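Local coordinates for protein endoglucanase A (Clostridium longisporum, PDB 6Q1I) that hydrolyses internal beta-1,4-glucosidic linkages in cellulose, lichenan and cereal beta-glucans, and also degrades xylan, through its family 5 glycoside hydrolase catalytic domain, at residues Lys183-Ala188 with Val204-Tyr209; Ser191-Gly196 with Pro224-Val229; Asn251-Gly254 with Asp258-Ser261. All coordinates share one frame; numbering follows the deposited sequence. Where two conformers were deposited one is given.

Contact 1: residues Lys183-Ala188 with Val204-Tyr209; sequences KYNAAA and VMMPTY
The side-chain amide of Asn185 is laid flat over Met206. One amide face receives Met206 CB, which lies 3.6 Å from Asn185 CG and almost straight above it. At the ND2 edge is the carbonyl of Pro207. Asn185 ND2 donates to Pro207 O at 2.9 Å. The acceptor sits within 8° of the amide plane and is met on a lone pair, in its own carbonyl plane. The bond is somewhat bent, with an N-H...O angle of 140°. The other end of the amide, OD1, is hydrogen-bonded to Thr157 OG1. Both ends are therefore held, which fixes the amide flip. On the same side as Met206 CB, Pro207 CD approaches at a slant beyond the oxygen, 3.5 Å from Asn185 OD1.

Met206 also touches the base of the Asn185 side chain and its backbone. Its chain bends at chi3 (54°), and the methyl turns toward the backbone: Met206 CE is 3.9 Å from Asn185 O. Met206 SD packs against Asn185 CB at the same separation.

All three touching residues are buried, so the Asn185 amide is a polar group satisfied within the core. The Pro207 side chain is about 7 Å from that of Gln160, a changed residue at the probable proton-donor position. Helix 175-194 here packs on strand 204-208, which it precedes. This is the helix-on-strand packing of a beta-alpha-beta crossover in a TIM barrel, the fold of family 5 glycoside hydrolases.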
loop_
_atom_site.group_PDB
_atom_site.type_symbol
_atom_site.label_atom_id
_atom_site.label_comp_id
_atom_site.label_asym_id
_atom_site.label_seq_id
_atom_site.Cartn_x
_atom_site.Cartn_y
_atom_site.Cartn_z
ATOM N N LYS A 183 3.022 -6.644 17.311
ATOM C CA LYS A 183 1.997 -7.482 17.930
ATOM C C LYS A 183 0.670 -7.404 17.180
ATOM O O LYS A 183 -0.030 -8.411 17.048
ATOM C CB LYS A 183 1.836 -7.094 19.400
ATOM C CG LYS A 183 3.075 -7.454 20.233
ATOM C CD LYS A 183 3.052 -6.954 21.680
ATOM C CE LYS A 183 4.160 -7.631 22.486
ATOM N NZ LYS A 183 4.482 -6.927 23.770
ATOM N N TYR A 184 0.298 -6.218 16.691
ATOM C CA TYR A 184 -0.920 -6.099 15.898
ATOM C C TYR A 184 -0.782 -6.855 14.579
ATOM O O TYR A 184 -1.726 -7.523 14.139
ATOM C CB TYR A 184 -1.243 -4.629 15.634
ATOM C CG TYR A 184 -1.706 -3.800 16.821
ATOM C CD1 TYR A 184 -2.154 -4.389 17.997
ATOM C CD2 TYR A 184 -1.716 -2.412 16.743
ATOM C CE1 TYR A 184 -2.586 -3.618 19.062
ATOM C CE2 TYR A 184 -2.153 -1.636 17.803
ATOM C CZ TYR A 184 -2.578 -2.244 18.964
ATOM O OH TYR A 184 -2.998 -1.501 20.042
ATOM N N ASN A 185 0.370 -6.724 13.912
ATOM C CA ASN A 185 0.599 -7.475 12.681
ATOM C C ASN A 185 0.480 -8.976 12.931
ATOM O O ASN A 185 -0.134 -9.701 12.139
ATOM C CB ASN A 185 1.989 -7.172 12.106
ATOM C CG ASN A 185 2.080 -5.831 11.405
ATOM O OD1 ASN A 185 1.086 -5.269 10.933
ATOM N ND2 ASN A 185 3.303 -5.329 11.288
ATOM N N ALA A 186 1.088 -9.463 14.023
ATOM C CA ALA A 186 1.050 -10.893 14.325
ATOM C C ALA A 186 -0.370 -11.350 14.634
ATOM O O ALA A 186 -0.770 -12.457 14.253
ATOM C CB ALA A 186 1.983 -11.210 15.497
ATOM N N ALA A 187 -1.144 -10.508 15.328
ATOM C CA ALA A 187 -2.522 -10.855 15.657
ATOM C C ALA A 187 -3.381 -10.919 14.406
ATOM O O ALA A 187 -4.205 -11.827 14.260
ATOM C CB ALA A 187 -3.105 -9.840 16.641
ATOM N N ALA A 188 -3.206 -9.959 13.494
ATOM C CA ALA A 188 -3.935 -10.002 12.232
ATOM C C ALA A 188 -3.573 -11.247 11.433
ATOM O O ALA A 188 -4.454 -11.917 10.881
ATOM C CB ALA A 188 -3.623 -8.746 11.423
ATOM N N VAL A 204 1.058 -12.655 2.939
ATOM C CA VAL A 204 0.577 -11.580 3.800
ATOM C C VAL A 204 1.685 -10.555 3.983
ATOM O O VAL A 204 2.742 -10.870 4.541
ATOM C CB VAL A 204 0.079 -12.101 5.159
ATOM C CG1 VAL A 204 -0.354 -10.928 6.046
ATOM C CG2 VAL A 204 -1.067 -13.087 4.980
ATOM N N MET A 205 1.446 -9.339 3.502
ATOM C CA MET A 205 2.292 -8.186 3.753
ATOM C C MET A 205 1.963 -7.576 5.110
ATOM O O MET A 205 0.806 -7.567 5.542
ATOM C CB MET A 205 2.039 -7.123 2.679
ATOM C CG MET A 205 2.611 -7.469 1.328
ATOM S SD MET A 205 2.105 -6.397 -0.036
ATOM C CE MET A 205 2.597 -4.804 0.583
ATOM N N MET A 206 2.996 -7.056 5.779
ATOM C CA MET A 206 2.793 -6.345 7.034
ATOM C C MET A 206 3.853 -5.269 7.159
ATOM O O MET A 206 5.009 -5.502 6.768
ATOM C CB MET A 206 2.844 -7.269 8.250
ATOM C CG MET A 206 4.067 -8.151 8.338
ATOM S SD MET A 206 3.941 -9.394 9.631
ATOM C CE MET A 206 2.433 -10.166 9.224
ATOM N N PRO A 207 3.495 -4.089 7.662
ATOM C CA PRO A 207 4.420 -2.956 7.634
ATOM C C PRO A 207 5.287 -2.819 8.875
ATOM O O PRO A 207 4.978 -3.322 9.961
ATOM C CB PRO A 207 3.472 -1.750 7.561
ATOM C CG PRO A 207 2.279 -2.207 8.352
ATOM C CD PRO A 207 2.127 -3.667 8.025
ATOM N N THR A 208 6.389 -2.101 8.683
ATOM C CA THR A 208 7.089 -1.473 9.783
ATOM C C THR A 208 6.210 -0.372 10.386
ATOM O O THR A 208 5.168 0.001 9.837
ATOM C CB THR A 208 8.361 -0.818 9.260
ATOM O OG1 THR A 208 7.974 0.110 8.247
ATOM C CG2 THR A 208 9.328 -1.832 8.676
ATOM N N TYR A 209 6.643 0.169 11.522
ATOM C CA TYR A 209 5.996 1.351 12.077
ATOM C C TYR A 209 5.959 2.450 11.020
ATOM O O TYR A 209 6.985 2.786 10.411
ATOM C CB TYR A 209 6.761 1.813 13.323
ATOM C CG TYR A 209 6.232 3.073 13.984
ATOM C CD1 TYR A 209 5.451 3.015 15.139
ATOM C CD2 TYR A 209 6.542 4.324 13.475
ATOM C CE1 TYR A 209 4.979 4.172 15.747
ATOM C CE2 TYR A 209 6.070 5.483 14.072
ATOM C CZ TYR A 209 5.296 5.401 15.210
ATOM O OH TYR A 209 4.825 6.550 15.818
#

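Contact 2: residues Ser191-Gly196 with Pro224-Val229; sequences SIRKTG and PDDKNV
The last part of helix 175-194 faces an irregular segment, and the backbones stay well apart, Arg193 CA and Asp226 CA, the nearest pair, being 9.5 Å from each other. The long Arg193 side chain spans most of this distance. Arg193 bends at chi2 (-64°) and sends its guanidinium out from the helix, while Asp226 comes from the opposite direction.

The two form a side-on, bidentate salt bridge. Arg193 NE donates to Asp226 OD1 at 2.8 Å, almost straight. Arg193 NH2 donates to Asp226 OD2 at 2.9 Å. Both oxygens are met on their syn sides. The planes of the two groups are only 17° apart, so the carboxylate lies along the guanidinium edge.

Asp226 OD2 has a second donor. The backbone N of Asn228 reaches it at 3.0 Å on the anti side, from the other face of the carboxylate plane, closing an Asx turn. The turn probably helps to hold the carboxylate in place for the arginine. Asn228 CB also packs against Arg193 NH2 at 3.8 Å.

The far nitrogen of the guanidinium, NH1, bonds to the carbonyls of Asn199 and Arg202. One arginine therefore links the helix end to the chain that follows it and to residues 224-229. The contact is a surface salt bridge combined with an Asx turn, placed just before strand 229-234, at the N-terminal end of the barrel strands, the end opposite the one where TIM barrels carry their active sites.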
loop_
_atom_site.group_PDB
_atom_site.type_symbol
_atom_site.label_atom_id
_atom_site.label_comp_id
_atom_site.label_asym_id
_atom_site.label_seq_id
_atom_site.Cartn_x
_atom_site.Cartn_y
_atom_site.Cartn_z
ATOM N N SER A 191 -5.243 -14.372 12.808
ATOM C CA SER A 191 -6.650 -14.428 12.425
ATOM C C SER A 191 -6.827 -14.848 10.971
ATOM O O SER A 191 -7.742 -15.618 10.654
ATOM C CB SER A 191 -7.317 -13.084 12.703
ATOM O OG SER A 191 -7.330 -12.814 14.094
ATOM N N ILE A 192 -5.967 -14.356 10.075
ATOM C CA ILE A 192 -6.022 -14.770 8.673
ATOM C C ILE A 192 -5.800 -16.276 8.569
ATOM O O ILE A 192 -6.589 -17.006 7.959
ATOM C CB ILE A 192 -4.980 -13.986 7.846
ATOM C CG1 ILE A 192 -5.347 -12.497 7.743
ATOM C CG2 ILE A 192 -4.808 -14.606 6.473
ATOM C CD1 ILE A 192 -4.192 -11.602 7.311
ATOM N N ARG A 193 -4.726 -16.765 9.191
ATOM C CA ARG A 193 -4.365 -18.175 9.070
ATOM C C ARG A 193 -5.425 -19.087 9.676
ATOM O O ARG A 193 -5.669 -20.180 9.166
ATOM C CB ARG A 193 -3.017 -18.434 9.752
ATOM C CG ARG A 193 -1.829 -17.697 9.146
ATOM C CD ARG A 193 -1.553 -18.159 7.725
ATOM N NE ARG A 193 -0.380 -17.516 7.139
ATOM C CZ ARG A 193 -0.345 -16.927 5.943
ATOM N NH1 ARG A 193 -1.416 -16.868 5.164
ATOM N NH2 ARG A 193 0.783 -16.385 5.524
ATOM N N LYS A 194 -6.059 -18.654 10.767
ATOM C CA LYS A 194 -7.054 -19.470 11.453
ATOM C C LYS A 194 -8.266 -19.773 10.578
ATOM O O LYS A 194 -8.947 -20.775 10.814
ATOM C CB LYS A 194 -7.490 -18.738 12.723
ATOM C CG LYS A 194 -8.375 -19.528 13.663
ATOM C CD LYS A 194 -8.733 -18.658 14.860
ATOM C CE LYS A 194 -9.452 -19.444 15.936
ATOM N NZ LYS A 194 -9.716 -18.577 17.111
ATOM N N THR A 195 -8.554 -18.948 9.566
ATOM C CA THR A 195 -9.698 -19.215 8.697
ATOM C C THR A 195 -9.462 -20.377 7.739
ATOM O O THR A 195 -10.425 -20.864 7.144
ATOM C CB THR A 195 -10.126 -17.964 7.911
ATOM O OG1 THR A 195 -9.107 -17.579 6.980
ATOM C CG2 THR A 195 -10.442 -16.813 8.858
ATOM N N GLY A 196 -8.222 -20.826 7.563
ATOM C CA GLY A 196 -7.965 -22.056 6.835
ATOM C C GLY A 196 -8.021 -21.915 5.324
ATOM O O GLY A 196 -8.017 -20.820 4.752
ATOM N N PRO A 224 6.747 -12.914 12.265
ATOM C CA PRO A 224 6.145 -14.038 12.998
ATOM C C PRO A 224 6.638 -15.381 12.472
ATOM O O PRO A 224 7.252 -15.480 11.409
ATOM C CB PRO A 224 4.642 -13.877 12.734
ATOM C CG PRO A 224 4.467 -12.460 12.308
ATOM C CD PRO A 224 5.729 -12.088 11.589
ATOM N N ASP A 225 6.353 -16.439 13.232
ATOM C CA ASP A 225 6.686 -17.804 12.816
ATOM C C ASP A 225 5.675 -18.231 11.756
ATOM O O ASP A 225 4.646 -18.853 12.039
ATOM C CB ASP A 225 6.706 -18.756 14.005
ATOM C CG ASP A 225 7.117 -20.170 13.616
ATOM O OD1 ASP A 225 7.410 -20.424 12.430
ATOM O OD2 ASP A 225 7.149 -21.044 14.502
ATOM N N ASP A 226 5.991 -17.881 10.513
ATOM C CA ASP A 226 5.117 -18.072 9.366
ATOM C C ASP A 226 6.014 -18.034 8.139
ATOM O O ASP A 226 6.943 -17.229 8.079
ATOM C CB ASP A 226 4.086 -16.941 9.287
ATOM C CG ASP A 226 3.003 -17.199 8.266
ATOM O OD1 ASP A 226 1.932 -17.680 8.670
ATOM O OD2 ASP A 226 3.210 -16.912 7.066
ATOM N N LYS A 227 5.723 -18.878 7.156
ATOM C CA LYS A 227 6.608 -19.015 6.008
ATOM C C LYS A 227 6.271 -18.094 4.841
ATOM O O LYS A 227 7.033 -18.075 3.867
ATOM C CB LYS A 227 6.612 -20.465 5.499
ATOM C CG LYS A 227 7.064 -21.499 6.534
ATOM C CD LYS A 227 8.305 -21.051 7.303
ATOM C CE LYS A 227 8.951 -22.202 8.074
ATOM N NZ LYS A 227 7.960 -23.024 8.831
ATOM N N ASN A 228 5.171 -17.335 4.899
ATOM C CA ASN A 228 4.699 -16.559 3.743
ATOM C C ASN A 228 4.366 -15.118 4.110
ATOM O O ASN A 228 3.323 -14.574 3.737
ATOM C CB ASN A 228 3.538 -17.266 3.072
ATOM C CG ASN A 228 3.969 -18.543 2.438
ATOM O OD1 ASN A 228 4.793 -18.532 1.523
ATOM N ND2 ASN A 228 3.496 -19.662 2.973
ATOM N N VAL A 229 5.299 -14.468 4.788
ATOM C CA VAL A 229 5.218 -13.057 5.154
ATOM C C VAL A 229 6.056 -12.229 4.190
ATOM O O VAL A 229 7.131 -12.654 3.741
ATOM C CB VAL A 229 5.696 -12.854 6.606
ATOM C CG1 VAL A 229 5.884 -11.366 6.936
ATOM C CG2 VAL A 229 4.714 -13.519 7.572
#

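Contact 3: residues Asn251-Gly254 with Asp258-Ser261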
loop_
_atom_site.group_PDB
_atom_site.type_symbol
_atom_site.label_atom_id
_atom_site.label_comp_id
_atom_site.label_asym_id
_atom_site.label_seq_id
_atom_site.Cartn_x
_atom_site.Cartn_y
_atom_site.Cartn_z
ATOM N N ASN A 251 12.840 20.396 -6.903
ATOM C CA ASN A 251 12.021 20.087 -8.072
ATOM C C ASN A 251 12.799 19.490 -9.240
ATOM O O ASN A 251 12.227 19.329 -10.324
ATOM C CB ASN A 251 11.197 21.297 -8.532
ATOM C CG ASN A 251 12.053 22.432 -9.047
ATOM O OD1 ASN A 251 13.274 22.325 -9.117
ATOM N ND2 ASN A 251 11.409 23.530 -9.423
ATOM N N THR A 252 14.061 19.123 -9.041
ATOM C CA THR A 252 14.851 18.447 -10.056
ATOM C C THR A 252 15.415 17.156 -9.479
ATOM O O THR A 252 15.643 17.042 -8.273
ATOM C CB THR A 252 16.002 19.339 -10.546
ATOM O OG1 THR A 252 16.801 19.731 -9.427
ATOM C CG2 THR A 252 15.471 20.585 -11.246
ATOM N N TRP A 253 15.642 16.185 -10.362
ATOM C CA TRP A 253 16.180 14.890 -9.976
ATOM C C TRP A 253 16.929 14.288 -11.158
ATOM O O TRP A 253 16.482 14.402 -12.304
ATOM C CB TRP A 253 15.065 13.917 -9.562
ATOM C CG TRP A 253 15.611 12.687 -8.891
ATOM C CD1 TRP A 253 15.781 12.510 -7.555
ATOM C CD2 TRP A 253 16.090 11.491 -9.521
ATOM N NE1 TRP A 253 16.329 11.279 -7.304
ATOM C CE2 TRP A 253 16.523 10.629 -8.493
ATOM C CE3 TRP A 253 16.188 11.061 -10.847
ATOM C CZ2 TRP A 253 17.055 9.366 -8.749
ATOM C CZ3 TRP A 253 16.708 9.806 -11.099
ATOM C CH2 TRP A 253 17.142 8.975 -10.058
ATOM N N GLY A 254 18.065 13.643 -10.870
ATOM C CA GLY A 254 18.776 12.895 -11.890
ATOM C C GLY A 254 20.294 12.909 -11.843
ATOM O O GLY A 254 20.926 12.363 -12.747
ATOM N N ASP A 258 21.975 11.679 -6.767
ATOM C CA ASP A 258 20.585 11.255 -6.626
ATOM C C ASP A 258 20.452 9.757 -6.873
ATOM O O ASP A 258 19.747 9.052 -6.138
ATOM C CB ASP A 258 19.696 11.978 -7.644
ATOM C CG ASP A 258 19.473 13.454 -7.326
ATOM O OD1 ASP A 258 19.550 13.852 -6.144
ATOM O OD2 ASP A 258 19.186 14.211 -8.287
ATOM N N LYS A 259 21.105 9.262 -7.926
ATOM C CA LYS A 259 21.015 7.846 -8.265
ATOM C C LYS A 259 21.689 6.985 -7.205
ATOM O O LYS A 259 21.133 5.962 -6.783
ATOM C CB LYS A 259 21.622 7.621 -9.651
ATOM C CG LYS A 259 20.737 8.172 -10.753
ATOM C CD LYS A 259 21.431 8.198 -12.098
ATOM C CE LYS A 259 20.495 8.734 -13.172
ATOM N NZ LYS A 259 21.181 8.976 -14.464
ATOM N N TYR A 260 22.875 7.390 -6.755
ATOM C CA TYR A 260 23.573 6.638 -5.719
ATOM C C TYR A 260 22.742 6.558 -4.447
ATOM O O TYR A 260 22.632 5.493 -3.829
ATOM C CB TYR A 260 24.920 7.301 -5.427
ATOM C CG TYR A 260 25.654 6.676 -4.265
ATOM C CD1 TYR A 260 26.398 5.524 -4.433
ATOM C CD2 TYR A 260 25.595 7.239 -2.994
ATOM C CE1 TYR A 260 27.070 4.949 -3.369
ATOM C CE2 TYR A 260 26.267 6.671 -1.926
ATOM C CZ TYR A 260 27.003 5.529 -2.126
ATOM O OH TYR A 260 27.676 4.950 -1.073
ATOM N N SER A 261 22.156 7.680 -4.041
ATOM C CA SER A 261 21.368 7.709 -2.819
ATOM C C SER A 261 20.197 6.744 -2.903
ATOM O O SER A 261 19.901 6.026 -1.937
ATOM C CB SER A 261 20.867 9.129 -2.561
ATOM O OG SER A 261 21.948 10.002 -2.334
HETATM O O HOH W 1 16.739 15.533 -6.210
HETATM O O HOH W 2 17.579 10.166 -4.841
HETATM O O HOH W 3 23.244 10.723 -13.915
#
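Packing centres on Trp253 and Asp258. Asp258 CB lies over one face of the indole in a CH-pi contact, 3.7 Å from the centroid of the five-membered ring. Its closest ring atom is Trp253 NE1, 3.5 Å from Asp258 CB. The carboxylate follows nearly parallel to the ring, with the two planes 13° apart. Trp253 CG is anti to the backbone N (chi1 -168°), which swings the indole alongside the helix start. Farther along the ring, Lys259 CG approaches Trp253 CH2 obliquely. Phe241 and Leu299 of helix 293-309 also pack on the indole.

One direct hydrogen bond crosses the contact. Gly254 N donates to Asp258 OD2 at 2.9 Å, nearly straight at 165°, and meets the oxygen on its anti side. Asp258 N in turn bonds to Ser255 OG. Ser255 immediately precedes helix 256-275, an arrangement consistent with Ser255 as N-cap, and Asp258 is the third residue of the helix. The aspartate carboxylate turns back to the chain entering the helix, where OD2 takes the Gly254 N-H. Its negative charge at a helix N-terminus probably has a favourable electrostatic setting.

Three waters extend the polar links. The first donates to Thr252 O and to Asp258 OD1, the latter bond being long. The second lies at the indole edge, in the ring plane; it accepts from Trp253 NE1 at 3.0 Å and donates to Asp258 O. The third joins Gly254 O to Lys259 NZ, accepting from Lys259 NZ at 2.8 Å. The extended lysine chain runs beside this carbonyl, and Lys259 CE packs 3.7 Å from Gly254 O.

Contact 1 is buried, contact 2 lies at the surface and contact 3 is partly buried. Contacts 1 and 2 both use helix 175-194, one along its length and the other near its end. They touch: Met206 SD packs against Pro224 CD at 3.8 Å, and Val204 N probably hydrogen-bonds to Asn228 O at 3.1 Å. Contact 3 belongs to another helix, 256-275, and lies across the chain's centre from contact 2, with nearest atoms about 23 Å apart. The chemistry follows the setting. The core contact uses a neutral amide and nonpolar packing. Contact 2 pairs full charges. Contact 3 combines an aromatic face with bridging waters.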